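Local coordinates for protein 6-aminohexanoate-cyclic-dimer hydrolase (Arthrobacter sp., PDB 3A2Q) that hydrolyses the cyclic dimer of 6-aminohexanoate, a nylon-6 by-product, to the linear dimer as a member of the amidase family, at residues A243-P246 with S252-P255. The protein carries 1 engineered substitution. Sequence-based numbering, arbitrary orientation.
Sequences ASRP and SENP
Arg-245 and Glu-253 reach for each other from opposite directions and join in a salt bridge, the whole of the contact between 243-246 and 252-255. Arg-245 CA and Glu-253 CA stand 10.9 Å apart, so two long side chains span the gap. The main bond is short: Arg-245 NE gives its N-H to Glu-253 OE2 at 2.6 Å, bent to 140° at the hydrogen and arriving on the syn side of the oxygen. A second, weak bond runs from Arg-245 NH2 to Glu-253 OE1 at 3.3 Å. This two-pronged pairing is not coplanar; guanidinium and carboxylate planes are turned 54° apart. A bend at chi3 (-40°) swings the NE and NH2 edge of Arg-245 to the acid, while Glu-253 runs out extended beyond CG. A glutamine in place of Glu-253 would probably leave the guanidinium without its countercharge here and freer to turn. Lying at the surface, away from the ligand pockets, the bridge ties together the loops flanking the short helix 247-250, with Pro-246 at the N-cap position; after that helix, the side chains of Glu-253 and Pro-255 touch helix 460-473 before the chain enters strand 259-262.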
# COMPACT_ATOMS: atom_id res chain seq x y z
N ALA A 243 -8.17 -17.77 9.52
CA ALA A 243 -7.40 -17.84 10.75
C ALA A 243 -8.33 -18.41 11.82
O ALA A 243 -9.54 -18.21 11.76
CB ALA A 243 -6.92 -16.45 11.16
N SER A 244 -7.76 -19.11 12.79
CA SER A 244 -8.55 -19.71 13.85
C SER A 244 -8.95 -18.72 14.93
O SER A 244 -9.93 -18.92 15.66
CB SER A 244 -7.77 -20.86 14.48
OG SER A 244 -6.51 -20.41 14.95
N ARG A 245 -8.20 -17.63 15.04
CA ARG A 245 -8.44 -16.61 16.05
C ARG A 245 -8.32 -15.22 15.43
O ARG A 245 -7.68 -15.05 14.40
CB ARG A 245 -7.38 -16.76 17.14
CG ARG A 245 -7.85 -16.52 18.55
CD ARG A 245 -6.65 -16.43 19.48
NE ARG A 245 -5.62 -17.42 19.16
CZ ARG A 245 -5.76 -18.73 19.28
NH1 ARG A 245 -6.91 -19.25 19.72
NH2 ARG A 245 -4.76 -19.54 18.96
N PRO A 246 -8.95 -14.21 16.05
CA PRO A 246 -8.84 -12.86 15.47
C PRO A 246 -7.38 -12.44 15.56
O PRO A 246 -6.67 -12.81 16.50
CB PRO A 246 -9.75 -12.02 16.36
CG PRO A 246 -10.76 -13.02 16.87
CD PRO A 246 -9.91 -14.22 17.17
N SER A 252 0.07 -11.60 19.93
CA SER A 252 0.92 -11.75 21.11
C SER A 252 1.40 -13.18 21.36
O SER A 252 2.17 -13.43 22.28
CB SER A 252 0.20 -11.22 22.35
OG SER A 252 -1.09 -11.81 22.48
N GLU A 253 0.94 -14.12 20.54
CA GLU A 253 1.34 -15.51 20.70
C GLU A 253 2.78 -15.72 20.24
O GLU A 253 3.24 -15.09 19.29
CB GLU A 253 0.40 -16.42 19.91
CG GLU A 253 -0.99 -16.53 20.54
CD GLU A 253 -1.98 -17.23 19.63
OE1 GLU A 253 -1.66 -18.32 19.12
OE2 GLU A 253 -3.09 -16.69 19.44
N ASN A 254 3.49 -16.60 20.94
CA ASN A 254 4.88 -16.89 20.61
C ASN A 254 4.92 -17.92 19.48
O ASN A 254 4.51 -19.06 19.65
CB ASN A 254 5.61 -17.44 21.84
CG ASN A 254 7.12 -17.48 21.64
OD1 ASN A 254 7.62 -18.10 20.71
ND2 ASN A 254 7.85 -16.82 22.53
N PRO A 255 5.43 -17.52 18.31
CA PRO A 255 5.52 -18.40 17.14
C PRO A 255 6.63 -19.44 17.27
O PRO A 255 6.65 -20.42 16.53
CB PRO A 255 5.79 -17.43 15.99
CG PRO A 255 6.56 -16.33 16.66
CD PRO A 255 5.82 -16.14 17.95